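Long-range contacts in monomethylamine methyltransferase MtmB1 (Methanosarcina barkeri, PDB 1NTH), which transfers the methyl group of monomethylamine to the corrinoid cofactor of its partner protein MtmC, a step in methanogenesis from methylamine: residues A[340-350]-A[440-451]; A[350-358]-A[385-394]. All coordinates share one frame; numbering follows the deposited sequence.

Interaction 1: A[340-350]-A[440-451]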
loop_
_atom_site.group_PDB
_atom_site.type_symbol
_atom_site.label_atom_id
_atom_site.label_comp_id
_atom_site.label_asym_id
_atom_site.label_seq_id
_atom_site.Cartn_x
_atom_site.Cartn_y
_atom_site.Cartn_z
ATOM N N PRO A 340 23.471 12.989 -32.420
ATOM C CA PRO A 340 22.086 13.295 -32.782
ATOM C C PRO A 340 21.945 14.280 -33.934
ATOM O O PRO A 340 22.830 15.100 -34.186
ATOM C CB PRO A 340 21.503 13.860 -31.485
ATOM C CG PRO A 340 22.309 13.190 -30.430
ATOM C CD PRO A 340 23.704 13.272 -30.994
ATOM N N CYS A 341 20.809 14.188 -34.615
ATOM C CA CYS A 341 20.473 15.054 -35.735
ATOM C C CYS A 341 21.412 14.899 -36.927
ATOM O O CYS A 341 21.743 15.873 -37.603
ATOM C CB CYS A 341 20.432 16.515 -35.280
ATOM S SG CYS A 341 19.420 17.585 -36.338
ATOM N N THR A 342 21.849 13.668 -37.165
ATOM C CA THR A 342 22.701 13.359 -38.307
ATOM C C THR A 342 22.142 12.086 -38.920
ATOM O O THR A 342 21.630 11.213 -38.210
ATOM C CB THR A 342 24.180 13.121 -37.915
ATOM O OG1 THR A 342 24.297 11.908 -37.161
ATOM C CG2 THR A 342 24.713 14.292 -37.103
ATOM N N GLU A 343 22.226 11.982 -40.239
ATOM C CA GLU A 343 21.712 10.815 -40.928
ATOM C C GLU A 343 22.466 9.552 -40.530
ATOM O O GLU A 343 21.864 8.487 -40.372
ATOM C CB GLU A 343 21.802 11.019 -42.438
ATOM C CG GLU A 343 21.067 9.964 -43.242
ATOM C CD GLU A 343 21.117 10.240 -44.730
ATOM O OE1 GLU A 343 22.201 10.077 -45.329
ATOM O OE2 GLU A 343 20.074 10.629 -45.295
ATOM N N MET A 344 23.779 9.666 -40.349
ATOM C CA MET A 344 24.570 8.499 -39.986
ATOM C C MET A 344 24.117 7.881 -38.667
ATOM O O MET A 344 23.994 6.662 -38.563
ATOM C CB MET A 344 26.057 8.847 -39.895
ATOM C CG MET A 344 26.928 7.616 -39.693
ATOM S SD MET A 344 28.691 7.963 -39.739
ATOM C CE MET A 344 29.368 6.494 -38.951
ATOM N N CYS A 345 23.877 8.718 -37.662
ATOM C CA CYS A 345 23.438 8.217 -36.364
ATOM C C CYS A 345 22.182 7.365 -36.523
ATOM O O CYS A 345 22.099 6.253 -36.001
ATOM C CB CYS A 345 23.155 9.382 -35.413
ATOM S SG CYS A 345 22.577 8.872 -33.766
ATOM N N LEU A 346 21.206 7.889 -37.256
ATOM C CA LEU A 346 19.959 7.169 -37.474
ATOM C C LEU A 346 20.168 5.872 -38.251
ATOM O O LEU A 346 19.546 4.857 -37.944
ATOM C CB LEU A 346 18.954 8.064 -38.207
ATOM C CG LEU A 346 18.543 9.332 -37.454
ATOM C CD1 LEU A 346 17.514 10.104 -38.271
ATOM C CD2 LEU A 346 17.963 8.957 -36.085
ATOM N N LEU A 347 21.043 5.899 -39.253
ATOM C CA LEU A 347 21.303 4.701 -40.041
ATOM C C LEU A 347 22.058 3.655 -39.227
ATOM O O LEU A 347 21.827 2.455 -39.382
ATOM C CB LEU A 347 22.093 5.051 -41.310
ATOM C CG LEU A 347 21.343 5.896 -42.344
ATOM C CD1 LEU A 347 22.260 6.194 -43.524
ATOM C CD2 LEU A 347 20.099 5.157 -42.814
ATOM N N GLU A 348 22.961 4.109 -38.363
ATOM C CA GLU A 348 23.728 3.195 -37.520
ATOM C C GLU A 348 22.778 2.471 -36.569
ATOM O O GLU A 348 22.816 1.246 -36.444
ATOM C CB GLU A 348 24.768 3.963 -36.700
ATOM C CG GLU A 348 26.037 4.343 -37.450
ATOM C CD GLU A 348 27.027 5.068 -36.552
ATOM O OE1 GLU A 348 26.883 6.295 -36.362
ATOM O OE2 GLU A 348 27.942 4.404 -36.017
ATOM N N ALA A 349 21.925 3.239 -35.901
ATOM C CA ALA A 349 20.970 2.662 -34.963
ATOM C C ALA A 349 19.996 1.748 -35.700
ATOM O O ALA A 349 19.585 0.714 -35.173
ATOM C CB ALA A 349 20.211 3.769 -34.242
ATOM N N SER A 350 19.627 2.129 -36.920
ATOM C CA SER A 350 18.702 1.328 -37.713
ATOM C C SER A 350 19.291 -0.041 -38.032
ATOM O O SER A 350 18.606 -1.059 -37.937
ATOM C CB SER A 350 18.345 2.052 -39.015
ATOM O OG SER A 350 17.587 3.218 -38.756
ATOM N N TYR A 440 15.726 18.445 -37.543
ATOM C CA TYR A 440 15.842 17.040 -37.171
ATOM C C TYR A 440 14.809 16.204 -37.919
ATOM O O TYR A 440 15.105 15.109 -38.394
ATOM C CB TYR A 440 15.649 16.854 -35.660
ATOM C CG TYR A 440 16.373 15.640 -35.105
ATOM C CD1 TYR A 440 16.693 14.557 -35.929
ATOM C CD2 TYR A 440 16.750 15.577 -33.763
ATOM C CE1 TYR A 440 17.375 13.446 -35.434
ATOM C CE2 TYR A 440 17.435 14.463 -33.256
ATOM C CZ TYR A 440 17.743 13.407 -34.098
ATOM O OH TYR A 440 18.436 12.318 -33.619
ATOM N N MET A 441 13.591 16.718 -38.022
ATOM C CA MET A 441 12.535 16.000 -38.717
ATOM C C MET A 441 12.920 15.730 -40.170
ATOM O O MET A 441 12.618 14.667 -40.713
ATOM C CB MET A 441 11.231 16.793 -38.643
ATOM C CG MET A 441 10.650 16.847 -37.236
ATOM S SD MET A 441 9.287 18.007 -37.060
ATOM C CE MET A 441 8.013 17.172 -37.969
ATOM N N GLN A 442 13.601 16.690 -40.790
ATOM C CA GLN A 442 14.032 16.536 -42.177
ATOM C C GLN A 442 15.125 15.477 -42.278
ATOM O O GLN A 442 15.139 14.677 -43.214
ATOM C CB GLN A 442 14.546 17.870 -42.727
ATOM C CG GLN A 442 13.466 18.926 -42.921
ATOM C CD GLN A 442 14.026 20.254 -43.401
ATOM O OE1 GLN A 442 15.121 20.314 -43.958
ATOM N NE2 GLN A 442 13.267 21.326 -43.196
ATOM N N VAL A 443 16.039 15.477 -41.312
ATOM C CA VAL A 443 17.123 14.501 -41.285
ATOM C C VAL A 443 16.518 13.108 -41.122
ATOM O O VAL A 443 16.931 12.154 -41.781
ATOM C CB VAL A 443 18.091 14.775 -40.109
ATOM C CG1 VAL A 443 19.087 13.633 -39.965
ATOM C CG2 VAL A 443 18.834 16.082 -40.343
ATOM N N TYR A 444 15.529 13.005 -40.240
ATOM C CA TYR A 444 14.846 11.743 -39.978
ATOM C C TYR A 444 14.210 11.226 -41.269
ATOM O O TYR A 444 14.353 10.055 -41.617
ATOM C CB TYR A 444 13.763 11.950 -38.913
ATOM C CG TYR A 444 13.128 10.678 -38.386
ATOM C CD1 TYR A 444 13.601 10.070 -37.220
ATOM C CD2 TYR A 444 12.041 10.098 -39.036
ATOM C CE1 TYR A 444 12.999 8.915 -36.713
ATOM C CE2 TYR A 444 11.433 8.941 -38.539
ATOM C CZ TYR A 444 11.917 8.358 -37.376
ATOM O OH TYR A 444 11.306 7.229 -36.875
ATOM N N ASP A 445 13.507 12.104 -41.980
ATOM C CA ASP A 445 12.860 11.711 -43.227
ATOM C C ASP A 445 13.871 11.196 -44.243
ATOM O O ASP A 445 13.620 10.207 -44.931
ATOM C CB ASP A 445 12.093 12.885 -43.839
ATOM C CG ASP A 445 10.908 13.302 -43.004
ATOM O OD1 ASP A 445 10.307 12.422 -42.352
ATOM O OD2 ASP A 445 10.567 14.504 -43.010
ATOM N N GLY A 446 15.009 11.873 -44.335
ATOM C CA GLY A 446 16.033 11.461 -45.275
ATOM C C GLY A 446 16.538 10.061 -44.994
ATOM O O GLY A 446 16.711 9.256 -45.911
ATOM N N ALA A 447 16.776 9.769 -43.720
ATOM C CA ALA A 447 17.269 8.456 -43.321
ATOM C C ALA A 447 16.217 7.383 -43.583
ATOM O O ALA A 447 16.529 6.298 -44.076
ATOM C CB ALA A 447 17.647 8.471 -41.842
ATOM N N ARG A 448 14.968 7.696 -43.257
ATOM C CA ARG A 448 13.869 6.760 -43.450
ATOM C C ARG A 448 13.733 6.413 -44.929
ATOM O O ARG A 448 13.506 5.258 -45.288
ATOM C CB ARG A 448 12.567 7.377 -42.940
ATOM C CG ARG A 448 11.466 6.381 -42.624
ATOM C CD ARG A 448 10.204 7.126 -42.214
ATOM N NE ARG A 448 9.271 6.305 -41.445
ATOM C CZ ARG A 448 8.065 5.944 -41.868
ATOM N NH1 ARG A 448 7.637 6.327 -43.065
ATOM N NH2 ARG A 448 7.278 5.219 -41.085
ATOM N N LYS A 449 13.876 7.424 -45.781
ATOM C CA LYS A 449 13.767 7.224 -47.221
ATOM C C LYS A 449 14.822 6.244 -47.724
ATOM O O LYS A 449 14.530 5.380 -48.549
ATOM C CB LYS A 449 13.907 8.563 -47.953
ATOM C CG LYS A 449 13.866 8.449 -49.473
ATOM C CD LYS A 449 12.596 7.759 -49.949
ATOM C CE LYS A 449 12.594 7.588 -51.461
ATOM N NZ LYS A 449 12.663 8.899 -52.164
ATOM N N LYS A 450 16.046 6.376 -47.224
ATOM C CA LYS A 450 17.122 5.484 -47.636
ATOM C C LYS A 450 16.841 4.052 -47.203
ATOM O O LYS A 450 17.166 3.105 -47.918
ATOM C CB LYS A 450 18.460 5.956 -47.062
ATOM C CG LYS A 450 18.970 7.230 -47.713
ATOM C CD LYS A 450 20.400 7.548 -47.315
ATOM C CE LYS A 450 20.900 8.777 -48.059
ATOM N NZ LYS A 450 22.335 9.056 -47.788
ATOM N N LEU A 451 16.233 3.894 -46.033
ATOM C CA LEU A 451 15.909 2.562 -45.538
ATOM C C LEU A 451 14.819 1.935 -46.402
ATOM O O LEU A 451 14.836 0.734 -46.663
ATOM C CB LEU A 451 15.457 2.638 -44.076
ATOM C CG LEU A 451 16.553 3.028 -43.076
ATOM C CD1 LEU A 451 15.942 3.252 -41.700
ATOM C CD2 LEU A 451 17.615 1.934 -43.021
HETATM O O HOH W 1 18.842 12.591 -43.732
#

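Interaction 2: A[350-358]-A[385-394]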
loop_
_atom_site.group_PDB
_atom_site.type_symbol
_atom_site.label_atom_id
_atom_site.label_comp_id
_atom_site.label_asym_id
_atom_site.label_seq_id
_atom_site.Cartn_x
_atom_site.Cartn_y
_atom_site.Cartn_z
ATOM N N SER A 350 19.627 2.129 -36.920
ATOM C CA SER A 350 18.702 1.328 -37.713
ATOM C C SER A 350 19.291 -0.041 -38.032
ATOM O O SER A 350 18.606 -1.059 -37.937
ATOM C CB SER A 350 18.345 2.052 -39.015
ATOM O OG SER A 350 17.587 3.218 -38.756
ATOM N N ALA A 351 20.562 -0.066 -38.422
ATOM C CA ALA A 351 21.210 -1.330 -38.741
ATOM C C ALA A 351 21.165 -2.250 -37.526
ATOM O O ALA A 351 20.919 -3.450 -37.659
ATOM C CB ALA A 351 22.660 -1.094 -39.167
ATOM N N GLN A 352 21.389 -1.693 -36.340
ATOM C CA GLN A 352 21.365 -2.521 -35.144
ATOM C C GLN A 352 19.949 -2.967 -34.794
ATOM O O GLN A 352 19.748 -4.086 -34.328
ATOM C CB GLN A 352 21.988 -1.793 -33.955
ATOM C CG GLN A 352 22.247 -2.734 -32.794
ATOM C CD GLN A 352 23.001 -2.088 -31.660
ATOM O OE1 GLN A 352 23.771 -1.147 -31.866
ATOM N NE2 GLN A 352 22.804 -2.605 -30.451
ATOM N N SER A 353 18.969 -2.096 -35.017
ATOM C CA SER A 353 17.584 -2.452 -34.728
ATOM C C SER A 353 17.142 -3.592 -35.647
ATOM O O SER A 353 16.424 -4.500 -35.230
ATOM C CB SER A 353 16.673 -1.236 -34.917
ATOM O OG SER A 353 15.323 -1.569 -34.636
ATOM N N ILE A 354 17.581 -3.553 -36.901
ATOM C CA ILE A 354 17.233 -4.610 -37.843
ATOM C C ILE A 354 17.847 -5.924 -37.356
ATOM O O ILE A 354 17.173 -6.952 -37.286
ATOM C CB ILE A 354 17.768 -4.293 -39.262
ATOM C CG1 ILE A 354 17.003 -3.104 -39.847
ATOM C CG2 ILE A 354 17.655 -5.525 -40.156
ATOM C CD1 ILE A 354 17.616 -2.546 -41.129
ATOM N N THR A 355 19.126 -5.873 -37.003
ATOM C CA THR A 355 19.843 -7.049 -36.526
ATOM C C THR A 355 19.237 -7.624 -35.247
ATOM O O THR A 355 18.987 -8.827 -35.157
ATOM C CB THR A 355 21.322 -6.715 -36.257
ATOM O OG1 THR A 355 21.912 -6.179 -37.450
ATOM C CG2 THR A 355 22.087 -7.961 -35.825
ATOM N N ASP A 356 19.004 -6.761 -34.261
ATOM C CA ASP A 356 18.441 -7.196 -32.986
ATOM C C ASP A 356 17.032 -7.765 -33.116
ATOM O O ASP A 356 16.703 -8.787 -32.513
ATOM C CB ASP A 356 18.424 -6.037 -31.985
ATOM C CG ASP A 356 19.817 -5.624 -31.545
ATOM O OD1 ASP A 356 20.747 -6.456 -31.651
ATOM O OD2 ASP A 356 19.976 -4.475 -31.078
ATOM N N THR A 357 16.194 -7.097 -33.897
ATOM C CA THR A 357 14.825 -7.553 -34.091
ATOM C C THR A 357 14.785 -8.910 -34.791
ATOM O O THR A 357 14.139 -9.848 -34.319
ATOM C CB THR A 357 14.020 -6.525 -34.914
ATOM O OG1 THR A 357 13.990 -5.276 -34.211
ATOM C CG2 THR A 357 12.595 -7.011 -35.141
ATOM N N ALA A 358 15.491 -9.028 -35.911
ATOM C CA ALA A 358 15.496 -10.282 -36.654
ATOM C C ALA A 358 16.185 -11.429 -35.920
ATOM O O ALA A 358 15.791 -12.583 -36.074
ATOM C CB ALA A 358 16.147 -10.071 -38.012
ATOM N N MET A 385 13.356 6.118 -34.198
ATOM C CA MET A 385 13.821 5.391 -35.373
ATOM C C MET A 385 14.062 3.930 -35.011
ATOM O O MET A 385 13.697 3.024 -35.763
ATOM C CB MET A 385 15.109 6.011 -35.915
ATOM C CG MET A 385 15.603 5.369 -37.210
ATOM S SD MET A 385 14.431 5.545 -38.589
ATOM C CE MET A 385 14.881 7.167 -39.192
ATOM N N MET A 386 14.678 3.708 -33.853
ATOM C CA MET A 386 14.962 2.358 -33.383
ATOM C C MET A 386 13.657 1.561 -33.343
ATOM O O MET A 386 13.604 0.412 -33.786
ATOM C CB MET A 386 15.605 2.423 -31.989
ATOM C CG MET A 386 15.990 1.080 -31.387
ATOM S SD MET A 386 16.849 1.259 -29.795
ATOM C CE MET A 386 15.484 1.674 -28.705
ATOM N N GLY A 387 12.601 2.192 -32.836
ATOM C CA GLY A 387 11.310 1.533 -32.746
ATOM C C GLY A 387 10.617 1.304 -34.078
ATOM O O GLY A 387 10.068 0.229 -34.315
ATOM N N GLU A 388 10.627 2.308 -34.953
ATOM C CA GLU A 388 9.982 2.163 -36.258
ATOM C C GLU A 388 10.659 1.079 -37.086
ATOM O O GLU A 388 9.999 0.302 -37.777
ATOM C CB GLU A 388 10.015 3.483 -37.032
ATOM C CG GLU A 388 8.999 4.504 -36.555
ATOM C CD GLU A 388 8.463 5.354 -37.692
ATOM O OE1 GLU A 388 9.161 6.298 -38.122
ATOM O OE2 GLU A 388 7.343 5.062 -38.164
ATOM N N VAL A 389 11.984 1.035 -37.012
ATOM C CA VAL A 389 12.747 0.046 -37.752
ATOM C C VAL A 389 12.467 -1.355 -37.214
ATOM O O VAL A 389 12.406 -2.319 -37.978
ATOM C CB VAL A 389 14.257 0.356 -37.685
ATOM C CG1 VAL A 389 15.059 -0.791 -38.287
ATOM C CG2 VAL A 389 14.546 1.648 -38.447
ATOM N N ALA A 390 12.283 -1.468 -35.900
ATOM C CA ALA A 390 11.988 -2.766 -35.302
ATOM C C ALA A 390 10.646 -3.271 -35.831
ATOM O O ALA A 390 10.497 -4.449 -36.153
ATOM C CB ALA A 390 11.949 -2.653 -33.777
ATOM N N ARG A 391 9.668 -2.375 -35.920
ATOM C CA ARG A 391 8.353 -2.749 -36.426
ATOM C C ARG A 391 8.467 -3.224 -37.873
ATOM O O ARG A 391 7.882 -4.238 -38.252
ATOM C CB ARG A 391 7.389 -1.560 -36.364
ATOM C CG ARG A 391 5.986 -1.898 -36.847
ATOM C CD ARG A 391 5.095 -0.664 -36.930
ATOM N NE ARG A 391 5.533 0.262 -37.969
ATOM C CZ ARG A 391 6.059 1.460 -37.733
ATOM N NH1 ARG A 391 6.217 1.886 -36.487
ATOM N NH2 ARG A 391 6.426 2.233 -38.747
ATOM N N ALA A 392 9.227 -2.484 -38.674
ATOM C CA ALA A 392 9.415 -2.821 -40.081
ATOM C C ALA A 392 10.143 -4.149 -40.286
ATOM O O ALA A 392 9.852 -4.887 -41.226
ATOM C CB ALA A 392 10.179 -1.699 -40.779
ATOM N N THR A 393 11.087 -4.450 -39.399
ATOM C CA THR A 393 11.876 -5.676 -39.488
ATOM C C THR A 393 11.150 -6.935 -39.014
ATOM O O THR A 393 11.376 -8.024 -39.540
ATOM C CB THR A 393 13.182 -5.533 -38.674
ATOM O OG1 THR A 393 13.912 -4.396 -39.150
ATOM C CG2 THR A 393 14.052 -6.777 -38.818
ATOM N N ALA A 394 10.282 -6.786 -38.020
ATOM C CA ALA A 394 9.553 -7.929 -37.478
ATOM C C ALA A 394 8.835 -8.735 -38.560
ATOM O O ALA A 394 8.088 -8.185 -39.365
ATOM C CB ALA A 394 8.550 -7.458 -36.423
#

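Interaction 1: A[340-350]-A[440-451]
Aromatic contacts open the interface at its loop end, where Cys-341 lies over one face of the Tyr-440 ring. Its CA makes a CH-pi contact 3.6 Å from the ring centroid, and its SG adds a sulfur-aromatic contact over the same ring, 4.2 Å from the centroid. With SG swung anti to the backbone N (chi1 -157°), the sulfur is carried to the CB side of the tyrosine, 3.8 Å from Tyr-440 CG. The phenol oxygen is hydrogen-bonded to Glu-382, which helps to fix the ring. A leucine in place of Tyr-440 would probably leave Glu-382 without this hydroxyl partner and Cys-341 without the flat face beneath its CA and SG.

Apolar packing follows along the helices. Leu-346 is a knob in the hole formed by Tyr-440, Val-443, Tyr-444 and Ala-447; its CD1 reaches Tyr-444 CA at 3.6 Å and also approaches the edge of the Tyr-440 ring. Farther on, Leu-347 and Leu-451 run antiparallel alongside each other, and Leu-451 CD1 touches Ser-350 OG at 3.4 Å, a hydroxyl already donating to Leu-346 O.

Polar contacts lie on the more exposed flank. Lys-450 NZ donates to Glu-343 OE1 at 2.7 Å, a salt bridge in which the ammonium approaches OE1 from the syn side, 32° out of the carboxylate plane. The other carboxylate oxygen takes a hydrogen from a water that also donates to Val-443 O, so both oxygens are engaged. At the helix start, Thr-342 is the N-cap, its OG1 accepting from Cys-345 N and also hydrogen-bonded to Gly-339 O.

One knob in a hole, with segments 343-350 and 440-451 crossing at -45°, thus joins the last helix, 438-454, to helix 343-359 of the TIM barrel.

Interaction 2: A[350-358]-A[385-394]
Ser-353 turns its hydroxyl fully anti to its own backbone N (chi1 180°), which aims OG across the interface at the backbone of helix 380-393. There it donates to Met-386 O at 2.8 Å, lying in the carbonyl plane and on a lone pair. The same carbonyl also receives Ala-390 N within its own helix and therefore has two donors. Thr-357 and Thr-393 take the other course: each OG1 stands beside its backbone N and bends back to its own helix, Thr-357 to Ser-353 O and Thr-393 to Val-389 O. In each case the threonine's own N-H and hydroxyl both bond to the carbonyl four residues earlier, one from each side of its plane.

Bonding the hydroxyls in this way probably lets the threonines pack much like apolar groups. Thr-357 OG1 rests on Ala-390 CB at 3.4 Å, while its methyl lies near Ala-394 N. Ile-354 lies roughly perpendicular to Thr-393, its CG1 3.4 Å from Thr-393 OG1. That CG1 also presses against Val-389 CG1 at 3.4 Å, tighter than usual for two carbons. The other branch of the valine, CG2, meets Ser-350 OG, whose hydroxyl is bonded to Leu-346 O, at 3.4 Å. Leu-364 of strand 363-366 packs against Ser-353, Thr-357 and Ala-390, placing the contact next to the barrel wall.

The axes of segments 350-358 and 385-393 come within 8.4 Å at a crossing of -43°, consistent with the small Ser-353 and Ala-390 at the closest backbone approach. Between these segments buried hydroxyls are paid for by main-chain carbonyls, and with no charged pair across them the contact probably depends on close packing and one directional bond.

How the interactions relate
Followed from the N terminus, the chain enters helix 343-359 through the loop at 340-342, and this one helix serves both contacts: its first half interaction 1, its second half interaction 2, with Ser-350 common to both. After strand 363-366, helix 380-393 returns to close the shorter loop of interaction 2. The chain then continues through helix 398-410 before helix 438-454 closes the longer loop of interaction 1, inside which interaction 2 is nested. The two later helices also meet directly: Glu-388 probably accepts a hydrogen bond from the Tyr-444 hydroxyl and forms a salt bridge with Arg-448. Two helices flanking the barrel and the C-terminal helix are thereby tied into one three-helix cluster.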